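Long-range contact in putative hydrolase (Bacteroides ovatus, PDB 4HBS), which is a putative hydrolase with a five-bladed beta-propeller fold, whose substrate and reaction are not established: residues L256-Q268 against W273-S286. Sequence-based numbering, arbitrary orientation.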
ATOM      1  N   LEU A 256       3.283  17.913   5.788  1.00 60.76           N
ATOM      2  CA  LEU A 256       2.171  17.386   4.995  1.00 58.86           C
ATOM      3  C   LEU A 256       0.949  18.344   5.069  1.00 64.10           C
ATOM      4  O   LEU A 256       0.211  18.463   4.092  1.00 64.30           O
ATOM      5  CB  LEU A 256       1.803  15.964   5.482  1.00 56.66           C
ATOM      6  CG  LEU A 256       0.849  15.122   4.640  1.00 58.35           C
ATOM      7  CD1 LEU A 256       1.240  15.129   3.169  1.00 58.46           C
ATOM      8  CD2 LEU A 256       0.840  13.705   5.144  1.00 57.46           C
ATOM      9  N   GLY A 257       0.799  19.062   6.192  1.00 61.05           N
ATOM     10  CA  GLY A 257      -0.267  20.041   6.381  1.00 61.86           C
ATOM     11  C   GLY A 257      -0.091  21.381   5.673  1.00 67.80           C
ATOM     12  O   GLY A 257      -0.958  22.249   5.813  1.00 67.77           O
ATOM     13  N   SER A 258       1.031  21.581   4.899  1.00 65.47           N
ATOM     14  CA  SER A 258       1.292  22.809   4.117  1.00 66.64           C
ATOM     15  C   SER A 258       0.232  23.038   3.082  1.00 71.82           C
ATOM     16  O   SER A 258      -0.551  22.132   2.807  1.00 71.03           O
ATOM     17  CB  SER A 258       2.609  22.693   3.358  1.00 68.81           C
ATOM     18  OG  SER A 258       3.682  22.225   4.142  1.00 76.26           O
ATOM     19  N   GLN A 259       0.266  24.201   2.416  1.00 69.89           N
ATOM     20  CA  GLN A 259      -0.672  24.489   1.335  1.00 69.77           C
ATOM     21  C   GLN A 259      -0.385  23.562   0.158  1.00 73.11           C
ATOM     22  O   GLN A 259       0.778  23.363  -0.214  1.00 73.60           O
ATOM     23  CB  GLN A 259      -0.588  25.960   0.892  1.00 73.54           C
ATOM     24  CG  GLN A 259      -1.466  26.291  -0.316  1.00 84.06           C
ATOM     25  CD  GLN A 259      -2.017  27.692  -0.253  1.00101.57           C
ATOM     26  OE1 GLN A 259      -1.292  28.669  -0.457  1.00 97.00           O
ATOM     27  NE2 GLN A 259      -3.310  27.829   0.047  1.00 94.20           N
ATOM     28  N   TRP A 260      -1.441  22.966  -0.396  1.00 67.95           N
ATOM     29  CA  TRP A 260      -1.316  22.072  -1.537  1.00 66.03           C
ATOM     30  C   TRP A 260      -1.515  22.849  -2.815  1.00 69.73           C
ATOM     31  O   TRP A 260      -2.300  23.803  -2.843  1.00 69.78           O
ATOM     32  CB  TRP A 260      -2.353  20.937  -1.467  1.00 62.70           C
ATOM     33  CG  TRP A 260      -2.044  19.860  -0.480  1.00 62.03           C
ATOM     34  CD1 TRP A 260      -1.201  19.932   0.591  1.00 65.30           C
ATOM     35  CD2 TRP A 260      -2.645  18.565  -0.430  1.00 59.92           C
ATOM     36  NE1 TRP A 260      -1.202  18.739   1.274  1.00 63.28           N
ATOM     37  CE2 TRP A 260      -2.078  17.880   0.667  1.00 63.23           C
ATOM     38  CE3 TRP A 260      -3.606  17.908  -1.213  1.00 60.08           C
ATOM     39  CZ2 TRP A 260      -2.418  16.562   0.980  1.00 60.65           C
ATOM     40  CZ3 TRP A 260      -3.944  16.607  -0.898  1.00 59.78           C
ATOM     41  CH2 TRP A 260      -3.386  15.962   0.211  1.00 59.71           C
ATOM     42  N   GLU A 261      -0.790  22.455  -3.870  1.00 65.60           N
ATOM     43  CA  GLU A 261      -0.955  23.012  -5.206  1.00 66.20           C
ATOM     44  C   GLU A 261      -0.976  21.841  -6.168  1.00 69.24           C
ATOM     45  O   GLU A 261      -0.280  20.850  -5.955  1.00 67.62           O
ATOM     46  CB  GLU A 261       0.075  24.078  -5.562  1.00 69.47           C
ATOM     47  CG  GLU A 261       1.516  23.713  -5.303  1.00 77.92           C
ATOM     48  CD  GLU A 261       2.499  24.755  -5.803  1.00 99.09           C
ATOM     49  OE1 GLU A 261       2.069  25.893  -6.111  1.00 88.60           O
ATOM     50  OE2 GLU A 261       3.704  24.428  -5.894  1.00 93.08           O
ATOM     51  N   TYR A 262      -1.841  21.925  -7.171  1.00 66.46           N
ATOM     52  CA  TYR A 262      -2.152  20.847  -8.094  1.00 64.78           C
ATOM     53  C   TYR A 262      -1.621  21.124  -9.483  1.00 69.90           C
ATOM     54  O   TYR A 262      -1.827  22.215 -10.007  1.00 72.11           O
ATOM     55  CB  TYR A 262      -3.692  20.674  -8.135  1.00 65.04           C
ATOM     56  CG  TYR A 262      -4.298  20.544  -6.751  1.00 64.94           C
ATOM     57  CD1 TYR A 262      -4.633  21.671  -6.006  1.00 68.01           C
ATOM     58  CD2 TYR A 262      -4.458  19.299  -6.153  1.00 63.55           C
ATOM     59  CE1 TYR A 262      -5.104  21.563  -4.700  1.00 67.97           C
ATOM     60  CE2 TYR A 262      -4.951  19.177  -4.853  1.00 63.67           C
ATOM     61  CZ  TYR A 262      -5.290  20.313  -4.135  1.00 72.55           C
ATOM     62  OH  TYR A 262      -5.772  20.232  -2.851  1.00 73.03           O
ATOM     63  N   TYR A 263      -0.950  20.131 -10.089  1.00 64.86           N
ATOM     64  CA  TYR A 263      -0.438  20.230 -11.457  1.00 65.80           C
ATOM     65  C   TYR A 263      -1.617  19.882 -12.352  1.00 73.07           C
ATOM     66  O   TYR A 263      -2.072  18.729 -12.365  1.00 71.89           O
ATOM     67  CB  TYR A 263       0.756  19.282 -11.641  1.00 65.03           C
ATOM     68  CG  TYR A 263       1.678  19.566 -12.806  1.00 67.28           C
ATOM     69  CD1 TYR A 263       2.285  20.814 -12.954  1.00 70.76           C
ATOM     70  CD2 TYR A 263       2.117  18.536 -13.635  1.00 67.32           C
ATOM     71  CE1 TYR A 263       3.232  21.046 -13.951  1.00 71.62           C
ATOM     72  CE2 TYR A 263       3.032  18.767 -14.659  1.00 69.59           C
ATOM     73  CZ  TYR A 263       3.609  20.017 -14.800  1.00 77.47           C
ATOM     74  OH  TYR A 263       4.511  20.256 -15.810  1.00 80.39           O
ATOM     75  N   VAL A 264      -2.200  20.910 -12.987  1.00 73.27           N
ATOM     76  CA  VAL A 264      -3.397  20.777 -13.810  1.00 74.08           C
ATOM     77  C   VAL A 264      -3.120  21.405 -15.175  1.00 81.76           C
ATOM     78  O   VAL A 264      -2.407  22.404 -15.264  1.00 82.53           O
ATOM     79  CB  VAL A 264      -4.658  21.356 -13.097  1.00 78.12           C
ATOM     80  CG1 VAL A 264      -4.449  22.782 -12.643  1.00 79.74           C
ATOM     81  CG2 VAL A 264      -5.909  21.247 -13.964  1.00 78.52           C
ATOM     82  N   ALA A 265      -3.683  20.788 -16.230  1.00 80.83           N
ATOM     83  CA  ALA A 265      -3.470  21.151 -17.624  1.00 83.99           C
ATOM     84  C   ALA A 265      -4.562  22.054 -18.183  1.00 94.42           C
ATOM     85  O   ALA A 265      -5.746  21.715 -18.103  1.00 93.93           O
ATOM     86  CB  ALA A 265      -3.393  19.891 -18.462  1.00 83.57           C
ATOM     87  N   ASP A 266      -4.145  23.172 -18.823  1.00 96.18           N
ATOM     88  CA  ASP A 266      -5.036  24.133 -19.495  1.00 99.49           C
ATOM     89  C   ASP A 266      -5.632  23.464 -20.772  1.00106.93           C
ATOM     90  O   ASP A 266      -5.161  22.379 -21.154  1.00105.07           O
ATOM     91  CB  ASP A 266      -4.241  25.422 -19.852  1.00103.72           C
ATOM     92  N   PRO A 267      -6.646  24.063 -21.465  1.00107.44           N
ATOM     93  CA  PRO A 267      -7.178  23.408 -22.690  1.00108.05           C
ATOM     94  C   PRO A 267      -6.147  23.282 -23.837  1.00112.77           C
ATOM     95  O   PRO A 267      -6.274  22.382 -24.678  1.00111.76           O
ATOM     96  CB  PRO A 267      -8.351  24.305 -23.101  1.00112.06           C
ATOM     97  CG  PRO A 267      -8.100  25.608 -22.449  1.00117.89           C
ATOM     98  CD  PRO A 267      -7.352  25.333 -21.184  1.00111.15           C
ATOM     99  N   GLN A 268      -5.075  24.121 -23.809  1.00109.93           N
ATOM    100  CA  GLN A 268      -3.996  24.108 -24.797  1.00110.60           C
ATOM    101  C   GLN A 268      -2.888  23.072 -24.428  1.00110.92           C
ATOM    102  O   GLN A 268      -1.785  23.153 -24.975  1.00111.64           O
ATOM    103  CB  GLN A 268      -3.369  25.525 -24.908  1.00114.65           C
ATOM    104  CG  GLN A 268      -4.383  26.671 -25.158  1.00133.48           C
ATOM    105  CD  GLN A 268      -4.985  27.307 -23.908  1.00150.70           C
ATOM    106  OE1 GLN A 268      -4.733  26.894 -22.770  1.00145.57           O
ATOM    107  NE2 GLN A 268      -5.858  28.283 -24.100  1.00141.23           N
ATOM    108  N   TRP A 273       1.061  24.957 -11.965  1.00 76.64           N
ATOM    109  CA  TRP A 273       0.697  24.683 -10.575  1.00 73.46           C
ATOM    110  C   TRP A 273      -0.378  25.677 -10.109  1.00 77.00           C
ATOM    111  O   TRP A 273      -0.190  26.888 -10.254  1.00 79.01           O
ATOM    112  CB  TRP A 273       1.934  24.757  -9.668  1.00 71.63           C
ATOM    113  CG  TRP A 273       2.905  23.644  -9.914  1.00 70.86           C
ATOM    114  CD1 TRP A 273       4.027  23.682 -10.691  1.00 74.68           C
ATOM    115  CD2 TRP A 273       2.788  22.298  -9.440  1.00 67.99           C
ATOM    116  NE1 TRP A 273       4.640  22.451 -10.697  1.00 72.26           N
ATOM    117  CE2 TRP A 273       3.891  21.577  -9.948  1.00 71.61           C
ATOM    118  CE3 TRP A 273       1.860  21.631  -8.622  1.00 66.93           C
ATOM    119  CZ2 TRP A 273       4.090  20.220  -9.660  1.00 68.71           C
ATOM    120  CZ3 TRP A 273       2.085  20.307  -8.303  1.00 66.28           C
ATOM    121  CH2 TRP A 273       3.172  19.605  -8.842  1.00 66.74           C
ATOM    122  N   THR A 274      -1.512  25.169  -9.585  1.00 70.25           N
ATOM    123  CA  THR A 274      -2.602  26.005  -9.072  1.00 70.22           C
ATOM    124  C   THR A 274      -2.939  25.587  -7.661  1.00 72.57           C
ATOM    125  O   THR A 274      -2.840  24.409  -7.337  1.00 69.52           O
ATOM    126  CB  THR A 274      -3.846  25.935  -9.965  1.00 74.14           C
ATOM    127  OG1 THR A 274      -4.736  26.968  -9.560  1.00 74.28           O
ATOM    128  CG2 THR A 274      -4.584  24.632  -9.855  1.00 70.31           C
ATOM    129  N   THR A 275      -3.393  26.531  -6.841  1.00 70.55           N
ATOM    130  CA  THR A 275      -3.778  26.242  -5.465  1.00 68.95           C
ATOM    131  C   THR A 275      -5.204  25.669  -5.395  1.00 72.10           C
ATOM    132  O   THR A 275      -5.554  25.079  -4.367  1.00 70.21           O
ATOM    133  CB  THR A 275      -3.637  27.492  -4.615  1.00 76.24           C
ATOM    134  OG1 THR A 275      -4.162  28.611  -5.338  1.00 80.44           O
ATOM    135  CG2 THR A 275      -2.194  27.752  -4.229  1.00 73.76           C
ATOM    136  N   GLN A 276      -6.015  25.811  -6.477  1.00 69.59           N
ATOM    137  CA  GLN A 276      -7.393  25.318  -6.485  1.00 68.85           C
ATOM    138  C   GLN A 276      -7.463  23.827  -6.802  1.00 70.12           C
ATOM    139  O   GLN A 276      -6.879  23.374  -7.785  1.00 68.57           O
ATOM    140  CB  GLN A 276      -8.247  26.107  -7.507  1.00 72.35           C
ATOM    141  CG  GLN A 276      -9.768  25.857  -7.418  1.00 93.17           C
ATOM    142  CD  GLN A 276     -10.356  26.261  -6.078  1.00115.70           C
ATOM    143  OE1 GLN A 276     -10.449  27.452  -5.753  1.00112.50           O
ATOM    144  NE2 GLN A 276     -10.783  25.284  -5.272  1.00107.36           N
ATOM    145  N   TYR A 277      -8.216  23.071  -5.976  1.00 65.94           N
ATOM    146  CA  TYR A 277      -8.433  21.638  -6.184  1.00 63.93           C
ATOM    147  C   TYR A 277      -9.132  21.438  -7.538  1.00 67.97           C
ATOM    148  O   TYR A 277     -10.154  22.078  -7.779  1.00 69.05           O
ATOM    149  CB  TYR A 277      -9.269  21.056  -5.036  1.00 64.34           C
ATOM    150  CG  TYR A 277      -9.775  19.657  -5.302  1.00 65.10           C
ATOM    151  CD1 TYR A 277      -8.925  18.555  -5.209  1.00 65.54           C
ATOM    152  CD2 TYR A 277     -11.099  19.430  -5.663  1.00 65.79           C
ATOM    153  CE1 TYR A 277      -9.384  17.264  -5.462  1.00 64.14           C
ATOM    154  CE2 TYR A 277     -11.570  18.142  -5.916  1.00 65.20           C
ATOM    155  CZ  TYR A 277     -10.709  17.063  -5.816  1.00 71.30           C
ATOM    156  OH  TYR A 277     -11.173  15.801  -6.071  1.00 74.52           O
ATOM    157  N   PRO A 278      -8.583  20.613  -8.455  1.00 63.46           N
ATOM    158  CA  PRO A 278      -9.192  20.500  -9.785  1.00 64.27           C
ATOM    159  C   PRO A 278     -10.433  19.641  -9.833  1.00 69.57           C
ATOM    160  O   PRO A 278     -10.596  18.740  -9.012  1.00 69.13           O
ATOM    161  CB  PRO A 278      -8.076  19.841 -10.606  1.00 64.92           C
ATOM    162  CG  PRO A 278      -7.382  18.996  -9.633  1.00 66.93           C
ATOM    163  CD  PRO A 278      -7.349  19.807  -8.377  1.00 63.02           C
ATOM    164  N   SER A 279     -11.269  19.854 -10.856  1.00 67.09           N
ATOM    165  CA  SER A 279     -12.417  18.987 -11.082  1.00 65.99           C
ATOM    166  C   SER A 279     -11.879  17.638 -11.558  1.00 68.05           C
ATOM    167  O   SER A 279     -10.786  17.593 -12.127  1.00 67.81           O
ATOM    168  CB  SER A 279     -13.355  19.593 -12.122  1.00 71.20           C
ATOM    169  OG  SER A 279     -12.742  19.617 -13.399  1.00 81.12           O
ATOM    170  N   THR A 280     -12.606  16.547 -11.314  1.00 63.33           N
ATOM    171  CA  THR A 280     -12.175  15.207 -11.760  1.00 61.44           C
ATOM    172  C   THR A 280     -11.863  15.227 -13.283  1.00 66.89           C
ATOM    173  O   THR A 280     -10.822  14.724 -13.704  1.00 65.96           O
ATOM    174  CB  THR A 280     -13.239  14.172 -11.388  1.00 63.11           C
ATOM    175  OG1 THR A 280     -13.153  13.957  -9.982  1.00 63.37           O
ATOM    176  CG2 THR A 280     -13.075  12.853 -12.131  1.00 58.88           C
ATOM    177  N   GLN A 281     -12.752  15.862 -14.081  1.00 64.84           N
ATOM    178  CA  GLN A 281     -12.600  16.019 -15.533  1.00 65.46           C
ATOM    179  C   GLN A 281     -11.247  16.662 -15.857  1.00 69.05           C
ATOM    180  O   GLN A 281     -10.531  16.163 -16.726  1.00 68.46           O
ATOM    181  CB  GLN A 281     -13.755  16.886 -16.072  1.00 68.83           C
ATOM    182  CG  GLN A 281     -13.820  17.035 -17.588  1.00 89.27           C
ATOM    183  CD  GLN A 281     -14.894  18.037 -17.974  1.00109.07           C
ATOM    184  OE1 GLN A 281     -16.092  17.826 -17.713  1.00103.89           O
ATOM    185  NE2 GLN A 281     -14.496  19.170 -18.566  1.00 99.84           N
ATOM    186  N   ASP A 282     -10.891  17.754 -15.130  1.00 65.52           N
ATOM    187  CA  ASP A 282      -9.618  18.454 -15.328  1.00 65.82           C
ATOM    188  C   ASP A 282      -8.426  17.645 -14.840  1.00 68.76           C
ATOM    189  O   ASP A 282      -7.383  17.685 -15.485  1.00 69.30           O
ATOM    190  CB  ASP A 282      -9.624  19.821 -14.648  1.00 68.51           C
ATOM    191  CG  ASP A 282     -10.476  20.845 -15.370  1.00 81.42           C
ATOM    192  OD1 ASP A 282     -10.470  20.851 -16.632  1.00 81.83           O
ATOM    193  OD2 ASP A 282     -11.117  21.667 -14.681  1.00 90.43           O
ATOM    194  N   ALA A 283      -8.550  16.914 -13.721  1.00 63.57           N
ATOM    195  CA  ALA A 283      -7.440  16.088 -13.234  1.00 61.79           C
ATOM    196  C   ALA A 283      -7.101  14.970 -14.260  1.00 65.96           C
ATOM    197  O   ALA A 283      -5.925  14.681 -14.462  1.00 66.34           O
ATOM    198  CB  ALA A 283      -7.782  15.484 -11.880  1.00 60.56           C
ATOM    199  N   GLU A 284      -8.119  14.406 -14.952  1.00 61.51           N
ATOM    200  CA  GLU A 284      -7.915  13.360 -15.968  1.00 60.18           C
ATOM    201  C   GLU A 284      -7.252  13.920 -17.253  1.00 65.90           C
ATOM    202  O   GLU A 284      -6.444  13.217 -17.873  1.00 65.35           O
ATOM    203  CB  GLU A 284      -9.241  12.671 -16.298  1.00 60.87           C
ATOM    204  CG  GLU A 284      -9.721  11.795 -15.159  1.00 66.35           C
ATOM    205  CD  GLU A 284     -10.973  10.991 -15.438  1.00 90.03           C
ATOM    206  OE1 GLU A 284     -11.138  10.520 -16.587  1.00 83.47           O
ATOM    207  OE2 GLU A 284     -11.754  10.767 -14.484  1.00 87.53           O
ATOM    208  N   ASN A 285      -7.550  15.189 -17.626  1.00 64.09           N
ATOM    209  CA  ASN A 285      -6.901  15.841 -18.786  1.00 65.81           C
ATOM    210  C   ASN A 285      -5.415  16.135 -18.492  1.00 68.09           C
ATOM    211  O   ASN A 285      -4.634  16.317 -19.424  1.00 68.58           O
ATOM    212  CB  ASN A 285      -7.607  17.168 -19.165  1.00 68.89           C
ATOM    213  CG  ASN A 285      -9.047  17.016 -19.590  1.00 95.07           C
ATOM    214  OD1 ASN A 285      -9.433  16.024 -20.222  1.00 88.56           O
ATOM    215  ND2 ASN A 285      -9.876  18.011 -19.277  1.00 90.27           N
ATOM    216  N   SER A 286      -5.047  16.199 -17.184  1.00 62.73           N
ATOM    217  CA  SER A 286      -3.702  16.478 -16.670  1.00 61.80           C
ATOM    218  C   SER A 286      -2.920  15.194 -16.307  1.00 63.16           C
ATOM    219  O   SER A 286      -2.138  15.208 -15.350  1.00 62.09           O
ATOM    220  CB  SER A 286      -3.822  17.352 -15.424  1.00 64.81           C
ATOM    221  OG  SER A 286      -4.819  18.338 -15.611  1.00 74.16           O
TER
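The indole of Trp273 has Tyr263 over one face and Glu261 OE2 over the rim of the opposite face, while Glu261 O meets its six-membered-ring edge, 3.4 Å from CZ3. This is the antiparallel hairpin of strands 260-265 and 271-274, at the outer edge of one blade of the five-bladed beta-propeller. Tyr263 CB sits over the six-membered ring in a CH-pi contact; with CG anti to the backbone N (chi1 -161°), its phenol slants across the pyrrole part, planes at 33°. Glu261 OE2 forms a salt bridge with Arg250, which makes a cation-pi contact with the same indole. With an alanine at Trp273, Tyr263 CB would probably lose the ring beneath it and Arg250 its cation-pi partner. On the other side of the hairpin, the Tyr262 ring carries Tyr277 CA and Pro278 CD over one face, with Thr275 O at its edge. Tyr277 turns its ring edge to that face, planes at 84°, and Tyr262 OH is hydrogen-bonded to His220. Between the strands, Tyr262 and Thr274 exchange two backbone hydrogen bonds. Beyond them, the chain turns into helix 280-285, and Ser286 OG accepts from Ala265 N (2.8 Å) and donates to Asp282 O (2.6 Å).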